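Long-range contacts in diaminopimelate decarboxylase (Aquifex aeolicus, PDB 2P3E), which probably catalyses the pyridoxal 5'-phosphate-dependent decarboxylation of meso-diaminopimelate to L-lysine, the last step of lysine biosynthesis: residues S382-M387 against D411-P416; P389-V394 against R405-Y410; A107-T112 against N128-Q133; K221-Y226 against L269-A274; E46-Y51 against R282-N287. One frame throughout, in Å; residues are numbered along the deposited sequence.

The five contacts form two nested sets along the chain. Contact 5 packs helix 41-54 against helix 282-285, which follows the last barrel strand. Inside its loop, contact 3 joins the loops beyond strands 104-106 and 126-129, and contact 4 joins helix 214-231 to the turn before strand 275-278, their centres about 23 Å apart. Contact 1 comes later and encloses contact 2; both belong to the part of the chain built around strands 392-397 and 400-405. Their centres are about 11 Å apart and they touch through H384 and E408. Contacts 1 and 4 lie on opposite sides of the chain's centre, about 48 Å between centres. Contacts 1, 2 and 3 also touch the second subunit and so lie at the dimer interface.

Contact 1: S382-M387 against D411-P416; sequences SSHYNM and DYIVEP
I413 of helix 410-414 packs against H384 and M387 of the loop 382-387, in the C-terminal β-domain at the dimer interface. Its CG1 sits over one face of the H384 imidazole, 3.8 Å from the ring centroid and 17° off the normal, a CH-π contact. Its CG2, anti to the backbone N, meets M387 SD at 3.6 Å. A branched aliphatic side chain suits this place, since one residue can cover the imidazole face with CG1 and touch the M387 sulfur with CG2. M387 reaches the helix because its chain bends at chi2 and chi3, and its sulfur also lies 4.0 Å from V414 CG1. H384 CE1 also meets the edge of the Y412 ring, 3.7 Å from Y412 CE2; the two rings meet rim to rim with planes at 75°.

Outside this shell, both imidazole nitrogens are engaged: H384 NE2 with E408, and H384 ND1 with R390 of the second subunit. Y412 OH bonds the backbone O of Y412 of the second subunit, while M387 packs on F68 of that subunit. Within the loop, M387 N makes a weak bond to H384 O, 2.8 Å long.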
# COMPACT_ATOMS: atom_id res chain seq x y z
N SER B 382 -0.78 0.68 5.28
CA SER B 382 0.40 -0.17 5.48
C SER B 382 0.24 -1.56 4.83
O SER B 382 -0.84 -2.20 4.91
CB SER B 382 0.68 -0.29 6.99
OG SER B 382 1.84 -1.05 7.25
N SER B 383 1.31 -2.00 4.17
CA SER B 383 1.29 -3.25 3.40
C SER B 383 2.38 -4.20 3.91
O SER B 383 3.04 -3.93 4.94
CB SER B 383 1.48 -2.97 1.90
OG SER B 383 2.84 -2.59 1.66
N HIS B 384 2.56 -5.31 3.19
CA HIS B 384 3.59 -6.30 3.47
C HIS B 384 4.66 -6.35 2.39
O HIS B 384 5.40 -7.33 2.29
CB HIS B 384 2.97 -7.70 3.64
CG HIS B 384 2.09 -7.81 4.85
ND1 HIS B 384 0.81 -8.31 4.80
CD2 HIS B 384 2.31 -7.44 6.13
CE1 HIS B 384 0.28 -8.28 6.01
NE2 HIS B 384 1.17 -7.74 6.83
N TYR B 385 4.76 -5.27 1.62
CA TYR B 385 5.75 -5.20 0.56
C TYR B 385 7.14 -5.56 1.10
O TYR B 385 7.52 -5.13 2.20
CB TYR B 385 5.70 -3.80 -0.08
CG TYR B 385 6.48 -3.68 -1.36
CD1 TYR B 385 6.55 -4.73 -2.27
CD2 TYR B 385 7.14 -2.47 -1.68
CE1 TYR B 385 7.29 -4.62 -3.46
CE2 TYR B 385 7.86 -2.34 -2.86
CZ TYR B 385 7.93 -3.42 -3.74
OH TYR B 385 8.65 -3.26 -4.91
N ASN B 386 7.87 -6.39 0.34
CA ASN B 386 9.18 -6.90 0.74
C ASN B 386 9.08 -7.87 1.93
O ASN B 386 10.06 -8.08 2.65
CB ASN B 386 10.17 -5.75 1.06
CG ASN B 386 10.60 -4.94 -0.18
OD1 ASN B 386 11.46 -4.08 -0.05
ND2 ASN B 386 10.03 -5.21 -1.36
N MET B 387 7.90 -8.47 2.13
CA MET B 387 7.70 -9.44 3.22
C MET B 387 8.02 -8.81 4.58
O MET B 387 8.60 -9.46 5.46
CB MET B 387 8.52 -10.72 2.97
CG MET B 387 7.83 -11.76 2.11
SD MET B 387 6.35 -12.46 2.89
CE MET B 387 7.09 -13.30 4.30
N ASP B 411 4.96 -15.47 9.56
CA ASP B 411 3.92 -16.46 9.43
C ASP B 411 2.58 -15.79 9.12
O ASP B 411 1.81 -16.30 8.32
CB ASP B 411 3.79 -17.30 10.71
CG ASP B 411 4.88 -18.40 10.83
OD1 ASP B 411 5.62 -18.67 9.85
OD2 ASP B 411 4.96 -18.99 11.93
N TYR B 412 2.30 -14.67 9.79
CA TYR B 412 1.02 -13.94 9.59
C TYR B 412 0.81 -13.48 8.14
O TYR B 412 -0.30 -13.61 7.58
CB TYR B 412 0.96 -12.71 10.52
CG TYR B 412 -0.21 -11.77 10.22
CD1 TYR B 412 -1.47 -12.02 10.76
CD2 TYR B 412 -0.03 -10.65 9.41
CE1 TYR B 412 -2.56 -11.15 10.51
CE2 TYR B 412 -1.10 -9.78 9.12
CZ TYR B 412 -2.36 -10.02 9.68
OH TYR B 412 -3.41 -9.18 9.42
N ILE B 413 1.86 -12.95 7.54
CA ILE B 413 1.83 -12.49 6.14
C ILE B 413 1.37 -13.61 5.19
O ILE B 413 0.52 -13.39 4.32
CB ILE B 413 3.20 -11.90 5.68
CG1 ILE B 413 3.64 -10.75 6.59
CG2 ILE B 413 3.14 -11.42 4.20
CD1 ILE B 413 5.09 -10.27 6.34
N VAL B 414 1.95 -14.80 5.35
CA VAL B 414 1.67 -15.90 4.40
C VAL B 414 0.69 -16.97 4.92
O VAL B 414 0.49 -17.99 4.27
CB VAL B 414 2.99 -16.56 3.89
CG1 VAL B 414 3.83 -15.52 3.12
CG2 VAL B 414 3.79 -17.13 5.04
N GLU B 415 0.08 -16.72 6.08
CA GLU B 415 -0.83 -17.70 6.70
C GLU B 415 -1.94 -18.22 5.75
O GLU B 415 -2.20 -19.43 5.74
CB GLU B 415 -1.41 -17.18 8.03
CG GLU B 415 -2.17 -18.25 8.87
CD GLU B 415 -3.63 -18.44 8.47
OE1 GLU B 415 -4.18 -17.58 7.75
OE2 GLU B 415 -4.25 -19.46 8.88
N PRO B 416 -2.58 -17.34 4.96
CA PRO B 416 -3.59 -17.82 3.99
C PRO B 416 -3.06 -18.72 2.86
O PRO B 416 -3.86 -19.29 2.11
CB PRO B 416 -4.16 -16.52 3.42
CG PRO B 416 -3.95 -15.52 4.56
CD PRO B 416 -2.57 -15.86 5.00

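Contact 2: P389-V394 against R405-Y410; sequences PRAAEV and RKRENY
R390 holds E408 side-on: its NE donates to E408 OE2 at 2.8 Å and its NH2 to the same oxygen at 3.1 Å, both with the acceptor in the guanidinium plane. R405 NH2 is a third donor, 2.7 Å from E408 OE2 and on that oxygen's anti lone pair. The other oxygen, OE1, accepts R390 N at 3.0 Å from above the carboxylate plane, and also a bond from H384 NE2. Two arginines thus share one buried carboxylate, which probably offsets the closeness of R390 NH2 and R405 NH2, 3.3 Å apart. Replacing E408 with a glutamine would probably leave R390 and R405 facing each other without the negative charge that now holds them together.

Further along, E393 N donates to R405 O, and R405 N to E393 O. A water links A391 O, K406 O and R405 NE; another joins P389 O to R407 NH1, which also bonds P35 O, while R407 NH2 bonds F32 O. A392 N, buried under the R407 guanidinium face, has no partner in the model. P389 CG rests 3.5 Å from Y410 CD1. E393 and R405 form an antiparallel hydrogen-bonded pair at the open end of the β-hairpin 392-397/400-405, whose flanking chain is locked by a salt-bridge network.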
# COMPACT_ATOMS: atom_id res chain seq x y z
N PRO B 389 6.72 -7.51 8.08
CA PRO B 389 5.58 -7.48 9.00
C PRO B 389 5.30 -6.04 9.43
O PRO B 389 6.24 -5.22 9.56
CB PRO B 389 6.06 -8.29 10.21
CG PRO B 389 7.18 -9.14 9.70
CD PRO B 389 7.85 -8.30 8.61
N ARG B 390 4.03 -5.74 9.63
CA ARG B 390 3.62 -4.40 10.02
C ARG B 390 3.87 -4.12 11.51
O ARG B 390 4.09 -5.04 12.31
CB ARG B 390 2.16 -4.13 9.65
CG ARG B 390 1.91 -4.17 8.12
CD ARG B 390 0.47 -3.89 7.75
NE ARG B 390 -0.44 -4.97 8.17
CZ ARG B 390 -1.61 -5.23 7.61
NH1 ARG B 390 -2.04 -4.48 6.60
NH2 ARG B 390 -2.37 -6.23 8.06
N ALA B 391 3.86 -2.84 11.84
CA ALA B 391 4.27 -2.33 13.14
C ALA B 391 3.30 -2.72 14.24
O ALA B 391 2.11 -2.91 13.99
CB ALA B 391 4.37 -0.81 13.07
N ALA B 392 3.82 -2.78 15.48
CA ALA B 392 2.95 -2.81 16.67
C ALA B 392 2.27 -1.44 16.79
O ALA B 392 2.79 -0.43 16.30
CB ALA B 392 3.76 -3.12 17.93
N GLU B 393 1.10 -1.43 17.44
CA GLU B 393 0.41 -0.20 17.78
C GLU B 393 0.14 -0.14 19.30
O GLU B 393 -0.36 -1.08 19.88
CB GLU B 393 -0.92 -0.11 17.03
CG GLU B 393 -0.79 0.07 15.49
CD GLU B 393 -2.17 0.22 14.81
OE1 GLU B 393 -3.00 -0.74 14.87
OE2 GLU B 393 -2.43 1.28 14.21
N VAL B 394 0.45 0.99 19.92
CA VAL B 394 0.23 1.16 21.36
C VAL B 394 -0.59 2.42 21.60
O VAL B 394 -0.49 3.37 20.83
CB VAL B 394 1.56 1.22 22.17
CG1 VAL B 394 2.32 -0.12 22.07
CG2 VAL B 394 2.45 2.32 21.65
N ARG B 405 -2.32 -3.33 19.00
CA ARG B 405 -2.05 -4.28 17.91
C ARG B 405 -0.67 -4.88 18.10
O ARG B 405 0.32 -4.15 18.16
CB ARG B 405 -2.15 -3.62 16.52
CG ARG B 405 -2.15 -4.66 15.38
CD ARG B 405 -2.19 -4.03 13.99
NE ARG B 405 -2.02 -5.08 12.97
CZ ARG B 405 -3.01 -5.65 12.29
NH1 ARG B 405 -4.27 -5.28 12.46
NH2 ARG B 405 -2.72 -6.58 11.37
N LYS B 406 -0.59 -6.21 18.20
CA LYS B 406 0.70 -6.89 18.30
C LYS B 406 1.44 -6.71 16.98
O LYS B 406 0.82 -6.62 15.91
CB LYS B 406 0.52 -8.39 18.56
CG LYS B 406 -0.13 -8.74 19.93
CD LYS B 406 -0.38 -10.28 20.04
CE LYS B 406 -1.45 -10.76 19.03
NZ LYS B 406 -2.01 -12.14 19.33
N ARG B 407 2.77 -6.66 17.07
CA ARG B 407 3.60 -6.73 15.88
C ARG B 407 3.35 -8.07 15.18
O ARG B 407 3.29 -9.12 15.82
CB ARG B 407 5.07 -6.61 16.26
CG ARG B 407 6.04 -6.44 15.07
CD ARG B 407 7.47 -6.18 15.57
NE ARG B 407 7.47 -5.02 16.47
CZ ARG B 407 7.47 -3.74 16.07
NH1 ARG B 407 7.45 -3.43 14.76
NH2 ARG B 407 7.43 -2.78 16.98
N GLU B 408 3.21 -8.01 13.86
CA GLU B 408 3.06 -9.20 13.03
C GLU B 408 4.39 -9.94 12.94
O GLU B 408 5.45 -9.38 13.21
CB GLU B 408 2.59 -8.79 11.63
CG GLU B 408 1.20 -8.17 11.64
CD GLU B 408 0.86 -7.45 10.34
OE1 GLU B 408 1.67 -7.51 9.40
OE2 GLU B 408 -0.23 -6.87 10.26
N ASN B 409 4.32 -11.21 12.56
CA ASN B 409 5.49 -11.98 12.20
C ASN B 409 5.34 -12.48 10.76
O ASN B 409 4.31 -12.25 10.14
CB ASN B 409 5.71 -13.12 13.20
CG ASN B 409 4.52 -14.06 13.32
OD1 ASN B 409 3.68 -14.19 12.41
ND2 ASN B 409 4.44 -14.74 14.46
N TYR B 410 6.38 -13.12 10.23
CA TYR B 410 6.35 -13.61 8.84
C TYR B 410 5.21 -14.60 8.58
O TYR B 410 4.60 -14.58 7.50
CB TYR B 410 7.69 -14.25 8.46
CG TYR B 410 8.90 -13.38 8.72
CD1 TYR B 410 8.87 -12.00 8.46
CD2 TYR B 410 10.09 -13.94 9.19
CE1 TYR B 410 10.00 -11.21 8.70
CE2 TYR B 410 11.21 -13.16 9.42
CZ TYR B 410 11.16 -11.79 9.17
OH TYR B 410 12.27 -11.02 9.39
O HOH W 1 7.45 -4.83 12.26
O HOH W 2 0.79 -5.40 13.46

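Contact 3: A107-T112 against N128-Q133; sequences AGVGKT and NVESRQ
E130 turns back on itself toward G108 and V109: with CG anti to the carbonyl carbon and a bend at chi2 (-74°), its chain lies against the opposite loop. V109 likewise sets CG1 anti to its carbonyl carbon (chi1 -62°), and that methyl, V109 CG1, meets E130 CB at 3.7 Å, the two side chains crossing at about a right angle. The setting is the pyridoxal-binding TIM barrel, where the segments leave the neighbouring parallel strands 104-106 and 126-129.

The positive phi of G108 (85°) is one that glycine adopts easily. Beyond this shell, E130 OE2 forms a salt bridge with R154 and OE1 accepts from G177 N, so a long acidic chain suits the place. Were the residue an alanine, R154 would probably lose its carboxylate partner and G177 N its acceptor.

A107 and N128 lie at the strand ends, A107 CB and N128 CB 4.2 Å apart; N128 has its side chain about 4 Å from that of E279 (nearest atoms), which by similarity belongs to the cofactor site. The second subunit reaches this place too: V109 packs on G345 of that subunit. G108 N is buried with no partner in the model, E130 OE2 lying 3.7 Å from it.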
# COMPACT_ATOMS: atom_id res chain seq x y z
N ALA B 107 -20.96 5.23 2.67
CA ALA B 107 -20.63 5.98 1.45
C ALA B 107 -19.79 5.18 0.46
O ALA B 107 -19.49 4.01 0.67
CB ALA B 107 -19.95 7.27 1.79
N GLY B 108 -19.41 5.84 -0.63
CA GLY B 108 -18.47 5.27 -1.59
C GLY B 108 -19.12 4.37 -2.63
O GLY B 108 -20.32 4.06 -2.57
N VAL B 109 -18.30 3.98 -3.60
CA VAL B 109 -18.70 3.08 -4.67
C VAL B 109 -18.26 1.65 -4.34
O VAL B 109 -18.39 0.74 -5.18
CB VAL B 109 -18.12 3.54 -6.04
CG1 VAL B 109 -18.63 4.92 -6.41
CG2 VAL B 109 -16.59 3.52 -6.03
N GLY B 110 -17.75 1.46 -3.11
CA GLY B 110 -17.27 0.17 -2.63
C GLY B 110 -18.39 -0.66 -2.02
O GLY B 110 -18.45 -0.84 -0.79
N LYS B 111 -19.28 -1.14 -2.89
CA LYS B 111 -20.57 -1.71 -2.47
C LYS B 111 -21.00 -2.91 -3.32
O LYS B 111 -21.80 -2.79 -4.26
CB LYS B 111 -21.65 -0.61 -2.46
CG LYS B 111 -21.37 0.44 -1.35
CD LYS B 111 -22.50 1.41 -1.08
CE LYS B 111 -22.26 2.70 -1.80
NZ LYS B 111 -22.96 3.87 -1.23
N THR B 112 -20.41 -4.06 -3.00
CA THR B 112 -20.75 -5.33 -3.63
C THR B 112 -22.09 -5.82 -3.12
O THR B 112 -22.59 -5.34 -2.10
CB THR B 112 -19.68 -6.40 -3.34
OG1 THR B 112 -19.62 -6.64 -1.93
CG2 THR B 112 -18.32 -5.93 -3.81
N ASN B 128 -25.41 6.57 1.51
CA ASN B 128 -25.07 7.71 0.67
C ASN B 128 -24.74 7.21 -0.73
O ASN B 128 -23.65 6.67 -0.99
CB ASN B 128 -23.93 8.55 1.28
CG ASN B 128 -24.35 9.21 2.57
OD1 ASN B 128 -25.49 9.69 2.70
ND2 ASN B 128 -23.45 9.26 3.54
N VAL B 129 -25.72 7.38 -1.62
CA VAL B 129 -25.75 6.73 -2.89
C VAL B 129 -24.94 7.50 -3.93
O VAL B 129 -25.04 8.73 -4.06
CB VAL B 129 -27.22 6.46 -3.37
CG1 VAL B 129 -27.24 5.90 -4.75
CG2 VAL B 129 -27.92 5.47 -2.43
N GLU B 130 -24.16 6.72 -4.68
CA GLU B 130 -23.16 7.19 -5.62
C GLU B 130 -23.56 7.02 -7.10
O GLU B 130 -22.91 7.59 -7.97
CB GLU B 130 -21.83 6.47 -5.36
CG GLU B 130 -21.17 6.84 -4.03
CD GLU B 130 -20.54 8.23 -4.03
OE1 GLU B 130 -20.49 8.90 -5.09
OE2 GLU B 130 -20.07 8.64 -2.95
N SER B 131 -24.63 6.25 -7.37
CA SER B 131 -25.13 6.11 -8.74
C SER B 131 -26.60 5.71 -8.81
O SER B 131 -27.18 5.20 -7.85
CB SER B 131 -24.29 5.10 -9.54
OG SER B 131 -24.40 3.82 -8.95
N ARG B 132 -27.20 5.94 -9.97
CA ARG B 132 -28.57 5.51 -10.22
C ARG B 132 -28.71 3.98 -10.27
O ARG B 132 -29.72 3.43 -9.84
CB ARG B 132 -29.07 6.10 -11.53
CG ARG B 132 -30.56 5.88 -11.74
CD ARG B 132 -31.08 6.68 -12.91
NE ARG B 132 -31.16 8.12 -12.61
CZ ARG B 132 -31.93 8.97 -13.29
NH1 ARG B 132 -32.68 8.53 -14.30
NH2 ARG B 132 -31.95 10.25 -12.96
N GLN B 133 -27.71 3.30 -10.84
CA GLN B 133 -27.73 1.85 -10.86
C GLN B 133 -27.71 1.29 -9.42
O GLN B 133 -28.43 0.32 -9.12
CB GLN B 133 -26.57 1.30 -11.70
CG GLN B 133 -26.67 -0.19 -11.95
CD GLN B 133 -25.72 -0.68 -13.01
OE1 GLN B 133 -24.71 -0.04 -13.32
NE2 GLN B 133 -26.05 -1.84 -13.60

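Contact 4: K221-Y226 against L269-A274; sequences KVVSLY and LENVKA
V223 is the first residue of helix 214-231 here to touch the turn 269-274, with CG1 4.0 Å from V272 CG1 and about as far from N271 CB. A β-branched valine is apt, since both its methyls lie near V272 CG1 with no polar atom to satisfy. The turn it faces is a type I β-turn from L269 to V272, closed by the bond from V272 N to L269 O, which follows directly on the end of helix 258-269.

Three residues on, and so on the same side of the helix, Y226 carries most of the contact. Its CG stands anti to the backbone N (chi1 165°), which throws the ring out across the turn. V272 lies over one ring face: its CB is 4.1 Å from the centroid, 27° off the normal, a CH-π contact, and its CG1 presses on Y226 CD2 at 3.5 Å. A274 CB comes obliquely to Y226 CE1 at 3.9 Å. The phenol oxygen, at the far end, accepts a bond from K273 N, with Y226 OH 3.2 Å from that nitrogen and a 155° angle at the hydrogen. A tyrosine therefore serves twice, as a flat apolar surface and as an acceptor for a backbone N-H.

In the TIM barrel, the contact lies on the outside of strand 238-240: Y226, V272 and A274 all pack on its L239, while Y226 also touches I201 of strand 196-202, and the turn leads straight into strand 275-278.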
# COMPACT_ATOMS: atom_id res chain seq x y z
N LYS B 221 -25.52 25.40 -1.18
CA LYS B 221 -26.12 24.60 -2.26
C LYS B 221 -26.98 23.46 -1.72
O LYS B 221 -28.06 23.19 -2.23
CB LYS B 221 -25.04 24.03 -3.19
CG LYS B 221 -24.12 25.05 -3.84
CD LYS B 221 -24.82 25.90 -4.87
CE LYS B 221 -23.81 26.81 -5.60
NZ LYS B 221 -24.54 27.63 -6.61
N VAL B 222 -26.47 22.78 -0.69
CA VAL B 222 -27.21 21.69 -0.06
C VAL B 222 -28.48 22.19 0.63
O VAL B 222 -29.53 21.54 0.55
CB VAL B 222 -26.33 20.87 0.92
CG1 VAL B 222 -27.19 19.96 1.79
CG2 VAL B 222 -25.32 20.03 0.12
N VAL B 223 -28.37 23.34 1.29
CA VAL B 223 -29.52 23.96 1.98
C VAL B 223 -30.60 24.33 0.96
O VAL B 223 -31.79 24.09 1.18
CB VAL B 223 -29.10 25.21 2.82
CG1 VAL B 223 -30.33 26.04 3.26
CG2 VAL B 223 -28.30 24.78 4.04
N SER B 224 -30.18 24.92 -0.15
CA SER B 224 -31.10 25.21 -1.27
C SER B 224 -31.76 23.95 -1.84
O SER B 224 -32.96 23.96 -2.11
CB SER B 224 -30.39 25.97 -2.38
OG SER B 224 -29.82 27.16 -1.83
N LEU B 225 -30.97 22.89 -2.03
CA LEU B 225 -31.55 21.61 -2.47
C LEU B 225 -32.56 21.09 -1.44
O LEU B 225 -33.63 20.61 -1.81
CB LEU B 225 -30.48 20.54 -2.73
CG LEU B 225 -30.99 19.17 -3.24
CD1 LEU B 225 -31.75 19.28 -4.58
CD2 LEU B 225 -29.82 18.20 -3.40
N TYR B 226 -32.20 21.19 -0.17
CA TYR B 226 -33.09 20.77 0.92
C TYR B 226 -34.43 21.51 0.83
O TYR B 226 -35.49 20.89 0.92
CB TYR B 226 -32.41 21.03 2.25
CG TYR B 226 -33.30 20.98 3.47
CD1 TYR B 226 -33.58 19.77 4.11
CD2 TYR B 226 -33.86 22.15 4.01
CE1 TYR B 226 -34.37 19.72 5.24
CE2 TYR B 226 -34.69 22.10 5.14
CZ TYR B 226 -34.92 20.87 5.75
OH TYR B 226 -35.71 20.78 6.85
N LEU B 269 -27.34 27.02 8.66
CA LEU B 269 -28.05 25.84 9.19
C LEU B 269 -29.29 26.19 10.01
O LEU B 269 -30.13 25.32 10.28
CB LEU B 269 -27.11 24.94 10.00
CG LEU B 269 -25.91 24.34 9.25
CD1 LEU B 269 -24.97 23.59 10.18
CD2 LEU B 269 -26.35 23.47 8.06
N GLU B 270 -29.42 27.45 10.40
CA GLU B 270 -30.66 27.89 11.03
C GLU B 270 -31.86 27.75 10.09
O GLU B 270 -33.00 27.66 10.55
CB GLU B 270 -30.52 29.31 11.61
CG GLU B 270 -31.75 29.83 12.36
CD GLU B 270 -32.36 28.84 13.39
OE1 GLU B 270 -31.62 28.23 14.19
OE2 GLU B 270 -33.61 28.69 13.40
N ASN B 271 -31.60 27.67 8.78
CA ASN B 271 -32.66 27.50 7.78
C ASN B 271 -33.27 26.10 7.75
O ASN B 271 -34.29 25.89 7.11
CB ASN B 271 -32.12 27.81 6.38
CG ASN B 271 -31.76 29.28 6.19
OD1 ASN B 271 -32.63 30.15 6.26
ND2 ASN B 271 -30.49 29.54 5.93
N VAL B 272 -32.64 25.14 8.42
CA VAL B 272 -33.05 23.75 8.26
C VAL B 272 -33.48 23.07 9.57
O VAL B 272 -32.97 23.38 10.65
CB VAL B 272 -31.98 22.92 7.51
CG1 VAL B 272 -31.60 23.62 6.19
CG2 VAL B 272 -30.77 22.71 8.35
N LYS B 273 -34.45 22.17 9.45
CA LYS B 273 -34.93 21.39 10.57
C LYS B 273 -34.21 20.04 10.67
O LYS B 273 -34.28 19.37 11.71
CB LYS B 273 -36.44 21.12 10.44
CG LYS B 273 -37.33 22.34 10.60
CD LYS B 273 -38.81 21.90 10.77
CE LYS B 273 -39.38 21.38 9.46
NZ LYS B 273 -40.83 20.97 9.65
N ALA B 274 -33.56 19.64 9.59
CA ALA B 274 -32.87 18.35 9.50
C ALA B 274 -31.78 18.17 10.56
O ALA B 274 -31.18 19.14 11.02
CB ALA B 274 -32.31 18.14 8.11

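Contact 5: E46-Y51 against R282-N287; sequences ERFEAY and RSIMGN
R47 and Y51, one turn apart on helix 41-54, both grip S283, at the start of the short helix 282-285 that follows the last strand of the pyridoxal-binding TIM barrel. R47 NE donates to S283 O at 2.7 Å, meeting the carbonyl nearly end-on (C=O···N angle 174°) and with the oxygen in its guanidinium plane; R47 NH2 adds a weak bond to S283 O at 3.1 Å. The bends at chi2 and chi3 curl the arginine chain round the S283 carbonyl, bringing both NE and NH2 to the oxygen. Its remaining nitrogen, NH1, forms a salt bridge with E255.

The bond from Y51 is between hydroxyls: Y51 OH and S283 OG stand 2.6 Å apart, and either could be the donor. The serine oxygen lies close to the plane of the phenol ring, at its edge. A small hydroxyl suits S283, since it can meet the tyrosine while its carbonyl is held by the arginine.

Around this polar pair the packing is apolar. I284 packs against helix 41-54, its CA 3.8 Å from R47 CB and its CG1 4.3 Å from Y51 CE1. Both helices rest on L76 of helix 70-78, through F48 and I284. S283 directly follows R282, which by similarity binds cofactor and substrate and here donates to Y249 and S207. F48 and I284 point the same way, and I284 CD1 touches the edge of the phenyl ring at F48 CD1, 4.0 Å away.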
# COMPACT_ATOMS: atom_id res chain seq x y z
N GLU B 46 -10.49 14.25 22.97
CA GLU B 46 -10.65 15.70 22.95
C GLU B 46 -10.98 16.28 21.57
O GLU B 46 -11.74 17.24 21.48
CB GLU B 46 -9.42 16.41 23.53
CG GLU B 46 -9.33 16.28 25.04
CD GLU B 46 -7.95 16.57 25.59
OE1 GLU B 46 -7.13 17.21 24.90
OE2 GLU B 46 -7.68 16.13 26.73
N ARG B 47 -10.40 15.69 20.52
CA ARG B 47 -10.81 16.07 19.15
C ARG B 47 -12.28 15.74 18.88
O ARG B 47 -13.00 16.54 18.26
CB ARG B 47 -9.93 15.40 18.08
CG ARG B 47 -8.45 15.74 18.19
CD ARG B 47 -8.15 17.21 17.97
NE ARG B 47 -8.25 17.52 16.54
CZ ARG B 47 -7.65 18.54 15.94
NH1 ARG B 47 -6.89 19.40 16.63
NH2 ARG B 47 -7.82 18.70 14.63
N PHE B 48 -12.70 14.55 19.31
CA PHE B 48 -14.09 14.16 19.15
C PHE B 48 -15.02 15.10 19.93
O PHE B 48 -16.07 15.51 19.41
CB PHE B 48 -14.36 12.70 19.58
CG PHE B 48 -15.81 12.30 19.45
CD1 PHE B 48 -16.33 11.94 18.21
CD2 PHE B 48 -16.66 12.30 20.56
CE1 PHE B 48 -17.68 11.58 18.08
CE2 PHE B 48 -18.01 11.93 20.44
CZ PHE B 48 -18.52 11.58 19.19
N GLU B 49 -14.63 15.39 21.18
CA GLU B 49 -15.42 16.25 22.04
C GLU B 49 -15.50 17.68 21.51
O GLU B 49 -16.50 18.38 21.72
CB GLU B 49 -14.90 16.22 23.49
CG GLU B 49 -15.13 14.90 24.24
CD GLU B 49 -16.58 14.44 24.23
OE1 GLU B 49 -17.49 15.30 24.33
OE2 GLU B 49 -16.81 13.22 24.14
N ALA B 50 -14.45 18.12 20.84
CA ALA B 50 -14.47 19.42 20.17
C ALA B 50 -15.59 19.52 19.12
O ALA B 50 -16.25 20.56 19.00
CB ALA B 50 -13.13 19.75 19.55
N TYR B 51 -15.80 18.43 18.37
CA TYR B 51 -16.91 18.35 17.42
C TYR B 51 -18.26 18.35 18.15
O TYR B 51 -19.19 19.06 17.75
CB TYR B 51 -16.77 17.09 16.55
CG TYR B 51 -15.91 17.30 15.33
CD1 TYR B 51 -14.58 16.88 15.31
CD2 TYR B 51 -16.42 17.93 14.19
CE1 TYR B 51 -13.77 17.09 14.17
CE2 TYR B 51 -15.62 18.15 13.04
CZ TYR B 51 -14.31 17.72 13.05
OH TYR B 51 -13.55 17.92 11.93
N ARG B 282 -9.53 12.30 9.51
CA ARG B 282 -8.20 12.88 9.72
C ARG B 282 -8.14 13.87 10.90
O ARG B 282 -7.15 13.88 11.65
CB ARG B 282 -7.76 13.63 8.45
CG ARG B 282 -6.26 13.93 8.37
CD ARG B 282 -5.96 14.92 7.23
NE ARG B 282 -6.55 14.50 5.94
CZ ARG B 282 -5.94 13.77 5.02
NH1 ARG B 282 -4.69 13.32 5.20
NH2 ARG B 282 -6.58 13.46 3.90
N SER B 283 -9.16 14.74 11.05
CA SER B 283 -9.14 15.75 12.12
C SER B 283 -9.28 15.16 13.53
O SER B 283 -9.02 15.87 14.53
CB SER B 283 -10.18 16.87 11.90
OG SER B 283 -11.48 16.35 11.73
N ILE B 284 -9.69 13.91 13.64
CA ILE B 284 -9.68 13.24 14.95
C ILE B 284 -8.41 12.41 15.12
O ILE B 284 -7.76 12.47 16.17
CB ILE B 284 -10.95 12.35 15.15
CG1 ILE B 284 -12.20 13.24 15.29
CG2 ILE B 284 -10.78 11.39 16.35
CD1 ILE B 284 -13.52 12.43 15.34
N MET B 285 -8.04 11.66 14.09
CA MET B 285 -6.96 10.68 14.21
C MET B 285 -5.55 11.15 13.83
O MET B 285 -4.56 10.63 14.36
CB MET B 285 -7.30 9.43 13.38
CG MET B 285 -8.34 8.51 14.01
SD MET B 285 -7.97 8.03 15.74
CE MET B 285 -6.33 7.38 15.58
N GLY B 286 -5.47 12.11 12.92
CA GLY B 286 -4.20 12.44 12.23
C GLY B 286 -3.06 12.74 13.18
O GLY B 286 -2.03 12.06 13.16
N ASN B 287 -3.24 13.76 14.02
CA ASN B 287 -2.17 14.12 14.97
C ASN B 287 -2.22 13.36 16.29
O ASN B 287 -1.40 13.59 17.18
CB ASN B 287 -2.13 15.63 15.20
CG ASN B 287 -1.30 16.34 14.15
OD1 ASN B 287 -0.17 15.94 13.87
ND2 ASN B 287 -1.85 17.41 13.58